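Local coordinates for protein type III secretion system effector HopBA1 (Pseudomonas syringae pv. aptata, PDB 5T09) that acts as a virulence factor of the bacterium and is recognised by the Arabidopsis TIR-only protein RBA1, which triggers plant cell death and whose self-association it enhances, at residues L209-L215 / S230-G236; L163-W169 / G189-S195; D54-L59 / H115-W119; N24-V29 / R206-V210. All blocks are in the same frame, centred on the assembly; numbering follows the deposited sequence.

Contact 1: residues L209-L215 / S230-G236; sequences LVISFDL and SHIVIAG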
loop_
_atom_site.group_PDB
_atom_site.type_symbol
_atom_site.label_atom_id
_atom_site.label_comp_id
_atom_site.label_asym_id
_atom_site.label_seq_id
_atom_site.Cartn_x
_atom_site.Cartn_y
_atom_site.Cartn_z
ATOM N N LEU A 209 1.945 9.340 6.595
ATOM C CA LEU A 209 3.004 8.510 7.152
ATOM C C LEU A 209 3.321 7.388 6.170
ATOM O O LEU A 209 2.433 6.617 5.796
ATOM C CB LEU A 209 2.562 7.957 8.508
ATOM C CG LEU A 209 3.555 7.227 9.424
ATOM C CD1 LEU A 209 3.804 5.794 8.976
ATOM C CD2 LEU A 209 4.860 7.993 9.514
ATOM N N VAL A 210 4.581 7.301 5.743
ATOM C CA VAL A 210 5.018 6.302 4.774
ATOM C C VAL A 210 5.777 5.209 5.509
ATOM O O VAL A 210 6.689 5.495 6.295
ATOM C CB VAL A 210 5.892 6.929 3.675
ATOM C CG1 VAL A 210 6.353 5.862 2.688
ATOM C CG2 VAL A 210 5.126 8.026 2.950
ATOM N N ILE A 211 5.408 3.959 5.242
ATOM C CA ILE A 211 6.038 2.791 5.844
ATOM C C ILE A 211 6.853 2.071 4.781
ATOM O O ILE A 211 6.398 1.899 3.645
ATOM C CB ILE A 211 4.992 1.841 6.458
ATOM C CG1 ILE A 211 4.247 2.541 7.597
ATOM C CG2 ILE A 211 5.663 0.545 6.945
ATOM C CD1 ILE A 211 3.142 1.714 8.229
ATOM N N SER A 212 8.055 1.650 5.156
ATOM C CA SER A 212 8.906 0.804 4.335
ATOM C C SER A 212 9.202 -0.475 5.103
ATOM O O SER A 212 8.876 -0.601 6.286
ATOM C CB SER A 212 10.214 1.516 3.966
ATOM O OG SER A 212 10.998 1.755 5.119
ATOM N N PHE A 213 9.834 -1.431 4.427
ATOM C CA PHE A 213 10.077 -2.741 5.014
ATOM C C PHE A 213 11.540 -3.132 4.886
ATOM O O PHE A 213 12.140 -2.991 3.816
ATOM C CB PHE A 213 9.184 -3.795 4.365
ATOM C CG PHE A 213 7.737 -3.604 4.674
ATOM C CD1 PHE A 213 7.191 -4.126 5.834
ATOM C CD2 PHE A 213 6.926 -2.877 3.825
ATOM C CE1 PHE A 213 5.857 -3.939 6.131
ATOM C CE2 PHE A 213 5.595 -2.687 4.115
ATOM C CZ PHE A 213 5.058 -3.217 5.272
ATOM N N ASP A 214 12.097 -3.621 5.987
ATOM C CA ASP A 214 13.432 -4.207 6.038
ATOM C C ASP A 214 13.246 -5.714 6.188
ATOM O O ASP A 214 12.949 -6.207 7.279
ATOM C CB ASP A 214 14.237 -3.616 7.192
ATOM C CG ASP A 214 15.522 -4.374 7.463
ATOM O OD1 ASP A 214 15.955 -5.157 6.591
ATOM O OD2 ASP A 214 16.100 -4.183 8.552
ATOM N N LEU A 215 13.412 -6.442 5.084
ATOM C CA LEU A 215 13.232 -7.887 5.072
ATOM C C LEU A 215 14.553 -8.639 5.196
ATOM O O LEU A 215 14.634 -9.804 4.794
ATOM C CB LEU A 215 12.503 -8.312 3.796
ATOM C CG LEU A 215 11.182 -7.589 3.511
ATOM C CD1 LEU A 215 10.562 -8.089 2.217
ATOM C CD2 LEU A 215 10.203 -7.747 4.665
ATOM N N SER A 230 11.003 7.012 3.463
ATOM C CA SER A 230 9.931 6.558 4.341
ATOM C C SER A 230 10.163 7.186 5.707
ATOM O O SER A 230 11.238 7.724 5.987
ATOM C CB SER A 230 9.887 5.033 4.452
ATOM O OG SER A 230 11.034 4.545 5.135
ATOM N N HIS A 231 9.143 7.108 6.559
ATOM C CA HIS A 231 9.241 7.615 7.922
ATOM C C HIS A 231 9.571 6.532 8.940
ATOM O O HIS A 231 10.327 6.788 9.881
ATOM C CB HIS A 231 7.936 8.302 8.324
ATOM C CG HIS A 231 7.604 9.500 7.490
ATOM N ND1 HIS A 231 6.774 9.434 6.391
ATOM C CD2 HIS A 231 7.995 10.792 7.588
ATOM C CE1 HIS A 231 6.662 10.635 5.853
ATOM N NE2 HIS A 231 7.395 11.477 6.559
ATOM N N ILE A 232 9.012 5.331 8.790
ATOM C CA ILE A 232 9.325 4.218 9.680
ATOM C C ILE A 232 9.548 2.967 8.846
ATOM O O ILE A 232 8.955 2.790 7.778
ATOM C CB ILE A 232 8.222 3.975 10.739
ATOM C CG1 ILE A 232 6.876 3.662 10.081
ATOM C CG2 ILE A 232 8.104 5.183 11.661
ATOM C CD1 ILE A 232 5.852 3.101 11.052
ATOM N N VAL A 233 10.419 2.096 9.346
ATOM C CA VAL A 233 10.750 0.837 8.694
ATOM C C VAL A 233 10.255 -0.292 9.585
ATOM O O VAL A 233 10.590 -0.343 10.775
ATOM C CB VAL A 233 12.263 0.709 8.442
ATOM C CG1 VAL A 233 12.547 -0.490 7.543
ATOM C CG2 VAL A 233 12.821 1.989 7.838
ATOM N N ILE A 234 9.454 -1.185 9.015
ATOM C CA ILE A 234 8.959 -2.364 9.714
ATOM C C ILE A 234 9.870 -3.531 9.362
ATOM O O ILE A 234 10.079 -3.834 8.180
ATOM C CB ILE A 234 7.496 -2.662 9.343
ATOM C CG1 ILE A 234 6.576 -1.626 10.000
ATOM C CG2 ILE A 234 7.105 -4.089 9.758
ATOM C CD1 ILE A 234 5.104 -1.793 9.677
ATOM N N ALA A 235 10.415 -4.182 10.386
ATOM C CA ALA A 235 11.276 -5.336 10.180
ATOM C C ALA A 235 10.430 -6.556 9.846
ATOM O O ALA A 235 9.457 -6.858 10.544
ATOM C CB ALA A 235 12.121 -5.600 11.425
ATOM N N GLY A 236 10.795 -7.251 8.773
ATOM C CA GLY A 236 10.048 -8.415 8.338
ATOM C C GLY A 236 10.930 -9.550 7.865
ATOM O O GLY A 236 12.155 -9.503 8.010
#
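The side chains of I211 and I232 run alongside each other from neighbouring parallel strands, with CG1 of I211 3.8 Å from CG1 of I232. The side chain of I234 crosses that of I211 at a slant, its CD1 resting 3.6 Å from I211 CG2, while its CB and CG2 run along the CD1–CE1 side of the F213 ring. Branched isoleucines suit this face because they fill it closely, and helices 36-46 and 60-74 cover it. On the more polar S212 side, the loop residue S230 meets the S212 hydroxyl, OG to OG 2.8 Å, and the OG of S212 sits between its own backbone N and carbonyl carbon (chi1 65°), which turns it toward S230. V233 lays CG1 against the CB of D214, whose carboxylate is taken by R222 and T216.

H231, just before its strand, offers ring ND1 to the backbone N of V210 at 3.1 Å, slightly out of the ring plane, and gives its own N to V210 O, which also receives I232 N weakly. NE2 is bonded to K198 O, so both ring nitrogens have partners. The regular ladder then runs S212 N to I232 O, I234 N to S212 O (2.9 Å), D214 N to I234 O and G236 N to D214 O. Such a ladder, with a helix-covered apolar face, marks the parallel beta core of an EreA/ChaN-like alpha-beta fold.

Contact 2: residues L163-W169 / G189-S195; sequences LALNVAW and GGAGHFS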
loop_
_atom_site.group_PDB
_atom_site.type_symbol
_atom_site.label_atom_id
_atom_site.label_comp_id
_atom_site.label_asym_id
_atom_site.label_seq_id
_atom_site.Cartn_x
_atom_site.Cartn_y
_atom_site.Cartn_z
ATOM N N LEU A 163 6.155 7.108 -11.968
ATOM C CA LEU A 163 5.868 8.060 -10.899
ATOM C C LEU A 163 4.963 9.193 -11.354
ATOM O O LEU A 163 4.379 9.875 -10.505
ATOM C CB LEU A 163 7.168 8.632 -10.335
ATOM C CG LEU A 163 7.661 7.917 -9.075
ATOM C CD1 LEU A 163 7.878 6.430 -9.330
ATOM C CD2 LEU A 163 8.936 8.566 -8.559
ATOM N N ALA A 164 4.819 9.407 -12.662
ATOM C CA ALA A 164 3.883 10.419 -13.137
ATOM C C ALA A 164 2.447 10.081 -12.762
ATOM O O ALA A 164 1.589 10.971 -12.773
ATOM C CB ALA A 164 4.000 10.580 -14.655
ATOM N N LEU A 165 2.170 8.822 -12.426
ATOM C CA LEU A 165 0.825 8.400 -12.064
ATOM C C LEU A 165 0.452 8.753 -10.632
ATOM O O LEU A 165 -0.714 8.592 -10.264
ATOM C CB LEU A 165 0.682 6.887 -12.250
ATOM C CG LEU A 165 0.888 6.337 -13.660
ATOM C CD1 LEU A 165 0.802 4.821 -13.638
ATOM C CD2 LEU A 165 -0.132 6.922 -14.626
ATOM N N ASN A 166 1.406 9.213 -9.818
ATOM C CA ASN A 166 1.112 9.507 -8.420
ATOM C C ASN A 166 -0.064 10.465 -8.293
ATOM O O ASN A 166 -0.931 10.290 -7.430
ATOM C CB ASN A 166 2.348 10.090 -7.735
ATOM C CG ASN A 166 3.330 9.026 -7.303
ATOM O OD1 ASN A 166 3.256 7.880 -7.747
ATOM N ND2 ASN A 166 4.252 9.396 -6.421
ATOM N N VAL A 167 -0.112 11.485 -9.149
ATOM C CA VAL A 167 -1.185 12.468 -9.071
ATOM C C VAL A 167 -2.537 11.806 -9.293
ATOM O O VAL A 167 -3.539 12.204 -8.686
ATOM C CB VAL A 167 -0.928 13.608 -10.079
ATOM C CG1 VAL A 167 -1.057 13.115 -11.515
ATOM C CG2 VAL A 167 -1.864 14.756 -9.821
ATOM N N ALA A 168 -2.589 10.777 -10.144
ATOM C CA ALA A 168 -3.849 10.103 -10.428
ATOM C C ALA A 168 -4.177 9.065 -9.362
ATOM O O ALA A 168 -5.343 8.907 -8.984
ATOM C CB ALA A 168 -3.794 9.448 -11.807
ATOM N N TRP A 169 -3.168 8.337 -8.886
ATOM C CA TRP A 169 -3.358 7.473 -7.726
ATOM C C TRP A 169 -3.972 8.251 -6.571
ATOM O O TRP A 169 -4.892 7.771 -5.897
ATOM C CB TRP A 169 -2.022 6.889 -7.282
ATOM C CG TRP A 169 -1.500 5.735 -8.078
ATOM C CD1 TRP A 169 -1.931 5.296 -9.295
ATOM C CD2 TRP A 169 -0.435 4.869 -7.690
ATOM N NE1 TRP A 169 -1.193 4.202 -9.691
ATOM C CE2 TRP A 169 -0.266 3.923 -8.721
ATOM C CE3 TRP A 169 0.399 4.805 -6.571
ATOM C CZ2 TRP A 169 0.703 2.925 -8.662
ATOM C CZ3 TRP A 169 1.357 3.821 -6.515
ATOM C CH2 TRP A 169 1.500 2.887 -7.552
ATOM N N GLY A 189 0.747 0.625 -2.276
ATOM C CA GLY A 189 1.267 0.626 -3.630
ATOM C C GLY A 189 2.772 0.504 -3.609
ATOM O O GLY A 189 3.409 0.553 -2.553
ATOM N N GLY A 190 3.339 0.347 -4.803
ATOM C CA GLY A 190 4.770 0.147 -4.946
ATOM C C GLY A 190 5.600 1.194 -4.236
ATOM O O GLY A 190 5.392 2.396 -4.422
ATOM N N ALA A 191 6.569 0.736 -3.437
ATOM C CA ALA A 191 7.353 1.640 -2.602
ATOM C C ALA A 191 8.107 2.676 -3.428
ATOM O O ALA A 191 8.374 3.779 -2.937
ATOM C CB ALA A 191 8.331 0.838 -1.744
ATOM N N GLY A 192 8.462 2.347 -4.671
ATOM C CA GLY A 192 9.139 3.315 -5.517
ATOM C C GLY A 192 8.354 4.602 -5.695
ATOM O O GLY A 192 8.935 5.660 -5.941
ATOM N N HIS A 193 7.030 4.534 -5.569
ATOM C CA HIS A 193 6.200 5.720 -5.727
ATOM C C HIS A 193 6.268 6.645 -4.520
ATOM O O HIS A 193 5.861 7.807 -4.623
ATOM C CB HIS A 193 4.747 5.308 -5.982
ATOM C CG HIS A 193 4.539 4.634 -7.302
ATOM N ND1 HIS A 193 3.902 5.247 -8.359
ATOM C CD2 HIS A 193 4.892 3.401 -7.739
ATOM C CE1 HIS A 193 3.867 4.420 -9.388
ATOM N NE2 HIS A 193 4.464 3.295 -9.040
ATOM N N PHE A 194 6.791 6.164 -3.391
ATOM C CA PHE A 194 6.777 6.906 -2.137
ATOM C C PHE A 194 8.169 7.374 -1.718
ATOM O O PHE A 194 8.387 7.670 -0.540
ATOM C CB PHE A 194 6.161 6.049 -1.032
ATOM C CG PHE A 194 4.829 5.452 -1.391
ATOM C CD1 PHE A 194 3.976 6.089 -2.280
ATOM C CD2 PHE A 194 4.426 4.251 -0.835
ATOM C CE1 PHE A 194 2.753 5.534 -2.607
ATOM C CE2 PHE A 194 3.202 3.697 -1.154
ATOM C CZ PHE A 194 2.366 4.333 -2.041
ATOM N N SER A 195 9.114 7.441 -2.650
ATOM C CA SER A 195 10.449 7.913 -2.316
ATOM C C SER A 195 10.427 9.411 -2.015
ATOM O O SER A 195 9.485 10.127 -2.358
ATOM C CB SER A 195 11.422 7.625 -3.458
ATOM O OG SER A 195 11.051 8.327 -4.631
#
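Stacking dominates the meeting of W169 and H193: the six-membered ring of W169 lies face to face with the imidazole, centroids 3.9 Å apart and planes at 20°, with W169 CH2 over the middle of the smaller ring. L163 closes the opposite face of H193 with a CH-pi contact, its CD1 4.3 Å from the ring centroid. The imidazole is thus sandwiched between a broad aromatic plate and a methyl group.

Hydrogen bonds come from N166, whose amide uses both ends on one residue. Its OD1 receives H193 ND1 at 2.8 Å in the plane of the ring, and its ND2 reaches the backbone O of H193 at 2.9 Å, on a lone pair. An asparagine fits because it is donor and acceptor at once; ND2 also bonds K203 O. Steric fit involves G189, whose backbone passes close beside the indole, its CA 4.3 Å from W169 CZ3.

W169 NE1 is bonded to D141 OD1, which fixes the plate from its far edge. The ND1 bond and the two covered faces should restrain rotation of the H193 ring, while the ND2 bond holds its backbone.

Contact 3: residues D54-L59 / H115-W119; sequences DEHGKL and HGDAW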
loop_
_atom_site.group_PDB
_atom_site.type_symbol
_atom_site.label_atom_id
_atom_site.label_comp_id
_atom_site.label_asym_id
_atom_site.label_seq_id
_atom_site.Cartn_x
_atom_site.Cartn_y
_atom_site.Cartn_z
ATOM N N ASP A 54 4.795 -1.112 -1.030
ATOM C CA ASP A 54 4.826 -2.526 -1.363
ATOM C C ASP A 54 6.147 -2.896 -2.018
ATOM O O ASP A 54 6.729 -2.112 -2.774
ATOM C CB ASP A 54 3.679 -2.891 -2.301
ATOM C CG ASP A 54 3.424 -4.379 -2.343
ATOM O OD1 ASP A 54 3.307 -4.985 -1.255
ATOM O OD2 ASP A 54 3.360 -4.946 -3.456
ATOM N N GLU A 55 6.621 -4.095 -1.708
ATOM C CA GLU A 55 7.667 -4.767 -2.471
ATOM C C GLU A 55 6.976 -5.945 -3.144
ATOM O O GLU A 55 6.657 -6.943 -2.489
ATOM C CB GLU A 55 8.817 -5.216 -1.580
ATOM C CG GLU A 55 9.448 -4.097 -0.771
ATOM C CD GLU A 55 10.684 -4.551 -0.023
ATOM O OE1 GLU A 55 11.390 -5.455 -0.527
ATOM O OE2 GLU A 55 10.947 -4.009 1.073
ATOM N N HIS A 56 6.718 -5.815 -4.442
ATOM C CA HIS A 56 5.914 -6.809 -5.140
ATOM C C HIS A 56 6.572 -8.179 -5.032
ATOM O O HIS A 56 7.766 -8.331 -5.294
ATOM C CB HIS A 56 5.741 -6.420 -6.610
ATOM C CG HIS A 56 5.180 -5.048 -6.819
ATOM N ND1 HIS A 56 4.230 -4.493 -5.990
ATOM C CD2 HIS A 56 5.441 -4.117 -7.768
ATOM C CE1 HIS A 56 3.926 -3.281 -6.421
ATOM N NE2 HIS A 56 4.647 -3.029 -7.499
ATOM N N GLY A 57 5.789 -9.174 -4.630
ATOM C CA GLY A 57 6.256 -10.540 -4.540
ATOM C C GLY A 57 6.626 -10.993 -3.143
ATOM O O GLY A 57 6.805 -12.198 -2.930
ATOM N N LYS A 58 6.735 -10.074 -2.188
ATOM C CA LYS A 58 7.174 -10.409 -0.840
ATOM C C LYS A 58 5.958 -10.754 0.012
ATOM O O LYS A 58 5.081 -9.909 0.220
ATOM C CB LYS A 58 7.965 -9.252 -0.230
ATOM C CG LYS A 58 9.245 -8.907 -0.984
ATOM C CD LYS A 58 10.220 -10.077 -1.029
ATOM C CE LYS A 58 11.524 -9.672 -1.693
ATOM N NZ LYS A 58 12.495 -10.793 -1.757
ATOM N N LEU A 59 5.919 -11.993 0.507
ATOM C CA LEU A 59 4.745 -12.501 1.211
ATOM C C LEU A 59 4.495 -11.768 2.526
ATOM O O LEU A 59 3.344 -11.653 2.960
ATOM C CB LEU A 59 4.915 -13.998 1.475
ATOM C CG LEU A 59 5.096 -14.875 0.232
ATOM C CD1 LEU A 59 5.647 -16.240 0.604
ATOM C CD2 LEU A 59 3.781 -15.023 -0.508
ATOM N N HIS A 115 3.965 -11.560 -10.472
ATOM C CA HIS A 115 4.789 -11.459 -9.274
ATOM C C HIS A 115 4.626 -12.641 -8.327
ATOM O O HIS A 115 5.083 -12.564 -7.182
ATOM C CB HIS A 115 4.476 -10.159 -8.532
ATOM C CG HIS A 115 4.896 -8.928 -9.276
ATOM N ND1 HIS A 115 6.217 -8.594 -9.472
ATOM C CD2 HIS A 115 4.170 -7.951 -9.866
ATOM C CE1 HIS A 115 6.289 -7.468 -10.160
ATOM N NE2 HIS A 115 5.059 -7.058 -10.412
ATOM N N GLY A 116 4.003 -13.728 -8.771
ATOM C CA GLY A 116 4.038 -14.964 -7.991
ATOM C C GLY A 116 2.658 -15.420 -7.569
ATOM O O GLY A 116 1.831 -14.643 -7.091
ATOM N N ASP A 117 2.408 -16.719 -7.744
ATOM C CA ASP A 117 1.107 -17.278 -7.391
ATOM C C ASP A 117 0.842 -17.148 -5.894
ATOM O O ASP A 117 -0.224 -16.679 -5.478
ATOM C CB ASP A 117 1.033 -18.738 -7.826
ATOM C CG ASP A 117 -0.324 -19.353 -7.562
ATOM O OD1 ASP A 117 -1.231 -19.169 -8.400
ATOM O OD2 ASP A 117 -0.483 -20.022 -6.519
ATOM N N ALA A 118 1.803 -17.564 -5.068
ATOM C CA ALA A 118 1.635 -17.464 -3.622
ATOM C C ALA A 118 1.376 -16.026 -3.202
ATOM O O ALA A 118 0.452 -15.743 -2.430
ATOM C CB ALA A 118 2.874 -18.008 -2.913
ATOM N N TRP A 119 2.192 -15.099 -3.702
ATOM C CA TRP A 119 2.018 -13.695 -3.358
ATOM C C TRP A 119 0.650 -13.187 -3.799
ATOM O O TRP A 119 -0.050 -12.514 -3.035
ATOM C CB TRP A 119 3.137 -12.871 -3.990
ATOM C CG TRP A 119 3.007 -11.401 -3.745
ATOM C CD1 TRP A 119 3.368 -10.719 -2.622
ATOM C CD2 TRP A 119 2.485 -10.431 -4.657
ATOM N NE1 TRP A 119 3.099 -9.379 -2.775
ATOM C CE2 TRP A 119 2.560 -9.177 -4.019
ATOM C CE3 TRP A 119 1.966 -10.500 -5.953
ATOM C CZ2 TRP A 119 2.133 -8.003 -4.631
ATOM C CZ3 TRP A 119 1.539 -9.332 -6.561
ATOM C CH2 TRP A 119 1.626 -8.102 -5.900
HETATM O O HOH W 1 4.012 -7.391 -1.188
HETATM O O HOH W 2 6.607 -13.991 -5.197
#
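The H56-G57 peptide stands on edge over an indole, its C=O turned away: the backbone N of G57 hovers 3.2 Å above one face of the W119 ring, and G57 CA makes a CH-pi contact 3.5 Å from the centroid of its five-membered ring. The peptide belongs to a type II beta turn, E55 to K58, in the loop that follows strand 49-54 of the alpha-beta fold, and W119 stands in the first turn of helix 117-132. Glycine suits the turn because it readily adopts the positive phi of 100°, and its bare CA can approach the ring closely. W119 reaches beneath the turn with CG anti to its backbone N (chi1 177°).

A second CH-pi contact lies alongside, with H56 CB centred over the face of H115, 3.6 Å from the ring centroid. H56 is itself steadied by D54: its ND1 donates to OD2 at 2.7 Å, on the anti side of the carboxylate, and W112 meets its ring edge-to-face. L59 adds an apolar end, laying CD2 3.9 Å from A118 CB.

Water completes the polar links. One molecule bridges G57 O and H115 O, tying loop to helix start just before the N-cap residue G116. The other lies in the plane of the indole at its edge and accepts the W119 NE1 hydrogen at 2.7 Å.

Contact 4: residues N24-V29 / R206-V210; sequences NPSINV and RPGLV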
loop_
_atom_site.group_PDB
_atom_site.type_symbol
_atom_site.label_atom_id
_atom_site.label_comp_id
_atom_site.label_asym_id
_atom_site.label_seq_id
_atom_site.Cartn_x
_atom_site.Cartn_y
_atom_site.Cartn_z
ATOM N N ASN A 24 5.893 17.587 8.003
ATOM C CA ASN A 24 4.528 18.075 8.112
ATOM C C ASN A 24 3.919 17.655 9.452
ATOM O O ASN A 24 3.861 16.453 9.746
ATOM C CB ASN A 24 3.691 17.529 6.957
ATOM C CG ASN A 24 2.267 18.060 6.958
ATOM O OD1 ASN A 24 1.662 18.257 8.010
ATOM N ND2 ASN A 24 1.725 18.292 5.766
ATOM N N PRO A 25 3.451 18.601 10.278
ATOM C CA PRO A 25 2.898 18.220 11.591
ATOM C C PRO A 25 1.709 17.270 11.526
ATOM O O PRO A 25 1.337 16.714 12.567
ATOM C CB PRO A 25 2.496 19.567 12.207
ATOM C CG PRO A 25 3.375 20.561 11.540
ATOM C CD PRO A 25 3.564 20.063 10.138
ATOM N N SER A 26 1.093 17.073 10.359
ATOM C CA SER A 26 0.041 16.069 10.242
ATOM C C SER A 26 0.607 14.657 10.179
ATOM O O SER A 26 -0.119 13.693 10.452
ATOM C CB SER A 26 -0.817 16.340 9.004
ATOM O OG SER A 26 -0.072 16.164 7.813
ATOM N N ILE A 27 1.882 14.515 9.826
ATOM C CA ILE A 27 2.568 13.230 9.847
ATOM C C ILE A 27 3.137 13.059 11.253
ATOM O O ILE A 27 4.137 13.686 11.615
ATOM C CB ILE A 27 3.658 13.152 8.778
ATOM C CG1 ILE A 27 3.064 13.425 7.392
ATOM C CG2 ILE A 27 4.322 11.777 8.793
ATOM C CD1 ILE A 27 4.098 13.687 6.322
ATOM N N ASN A 28 2.486 12.222 12.055
ATOM C CA ASN A 28 2.934 11.924 13.410
ATOM C C ASN A 28 3.755 10.640 13.376
ATOM O O ASN A 28 3.229 9.574 13.044
ATOM C CB ASN A 28 1.748 11.784 14.362
ATOM C CG ASN A 28 0.992 13.088 14.551
ATOM O OD1 ASN A 28 1.305 13.875 15.445
ATOM N ND2 ASN A 28 -0.007 13.322 13.708
ATOM N N VAL A 29 5.037 10.747 13.711
ATOM C CA VAL A 29 5.966 9.626 13.641
ATOM C C VAL A 29 6.242 9.179 15.072
ATOM O O VAL A 29 7.025 9.806 15.793
ATOM C CB VAL A 29 7.259 9.999 12.906
ATOM C CG1 VAL A 29 8.173 8.785 12.790
ATOM C CG2 VAL A 29 6.943 10.563 11.527
ATOM N N ARG A 206 -1.068 13.366 -1.189
ATOM C CA ARG A 206 -1.346 14.032 0.072
ATOM C C ARG A 206 -0.327 13.619 1.137
ATOM O O ARG A 206 0.149 12.479 1.143
ATOM C CB ARG A 206 -2.746 13.688 0.562
ATOM C CG ARG A 206 -3.864 14.124 -0.360
ATOM C CD ARG A 206 -5.125 13.345 -0.045
ATOM N NE ARG A 206 -4.961 11.930 -0.361
ATOM C CZ ARG A 206 -5.793 10.970 0.029
ATOM N NH1 ARG A 206 -6.861 11.262 0.758
ATOM N NH2 ARG A 206 -5.553 9.715 -0.315
ATOM N N PRO A 207 0.007 14.518 2.063
ATOM C CA PRO A 207 0.934 14.146 3.139
ATOM C C PRO A 207 0.404 12.967 3.943
ATOM O O PRO A 207 -0.788 12.875 4.237
ATOM C CB PRO A 207 1.022 15.415 3.995
ATOM C CG PRO A 207 0.560 16.517 3.111
ATOM C CD PRO A 207 -0.449 15.912 2.191
ATOM N N GLY A 208 1.307 12.059 4.293
ATOM C CA GLY A 208 0.937 10.913 5.102
ATOM C C GLY A 208 2.171 10.209 5.616
ATOM O O GLY A 208 3.290 10.440 5.149
ATOM N N LEU A 209 1.945 9.340 6.595
ATOM C CA LEU A 209 3.004 8.510 7.152
ATOM C C LEU A 209 3.321 7.388 6.170
ATOM O O LEU A 209 2.433 6.617 5.796
ATOM C CB LEU A 209 2.562 7.957 8.508
ATOM C CG LEU A 209 3.555 7.227 9.424
ATOM C CD1 LEU A 209 3.804 5.794 8.976
ATOM C CD2 LEU A 209 4.860 7.993 9.514
ATOM N N VAL A 210 4.581 7.301 5.743
ATOM C CA VAL A 210 5.018 6.302 4.774
ATOM C C VAL A 210 5.777 5.209 5.509
ATOM O O VAL A 210 6.689 5.495 6.295
ATOM C CB VAL A 210 5.892 6.929 3.675
ATOM C CG1 VAL A 210 6.353 5.862 2.688
ATOM C CG2 VAL A 210 5.126 8.026 2.950
#
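P207 meets the N-terminal turn first, its ring lying aslant the amide of N24, with CG 3.4 Å from N24 ND2 and CB 4.0 Å from S26 OG. The compact proline ring suits this spot, offering carbon to a turn whose asparagine oxygen is satisfied within the turn itself. That turn is an Asx turn within a type I beta turn: N24 OD1 accepts the backbone N of S26 at 2.7 Å and also the S26 hydroxyl, both from the same face of the amide plane. The backbone bond is well directed, whereas the hydroxyl comes from well above the plane. N24 ND2 has a weak bond to D200, which P207 also touches and which belongs to the potassium site.

G208 follows with its carbonyl turned to I27, whose CG1 and CD1 lie against the glycine backbone, CD1 3.5 Å from G208 O. I27 has CG1 anti to its carbonyl carbon (chi1 -57°), which carries CD1 toward G208 and P207 while CG2 faces the next residue.

L209 is that residue, and its CD2 is shared: I27 CG2 approaches at 3.9 Å, and V29 CG2, crossing at about a right angle, comes to the same distance. Branched aliphatic side chains on both segments make this the oily end of the contact.

The first strand residue, L209, is flanked by strand 49-54, whose L49 and Y51 bond to its backbone, and by strand 232-235, whose I232 touches both L209 and V29. R206, before the proline, points the other way to helix 166-179 and forms a salt bridge with D170.

Contacts 1 and 2 are buried, whereas contacts 3 and 4 lie partly at the surface. Contacts 1 and 4 share L209 and strand 209-214, the first using it as a sheet neighbour, the second packing the N-terminal segment against its start. Their chemistry differs accordingly: a regular backbone ladder in contact 1, apolar packing across contact 4. Contact 2 relies on a sandwiched histidine and an asparagine, and contact 3 on a peptide over an indole with bridging waters. Contacts 2 and 3 join where D54 pairs with G189 and A191, while F194 packs on V210, linking contact 2 to the strand of contacts 1 and 4. Contacts 3 and 4 lie on opposite sides of the chain's centre.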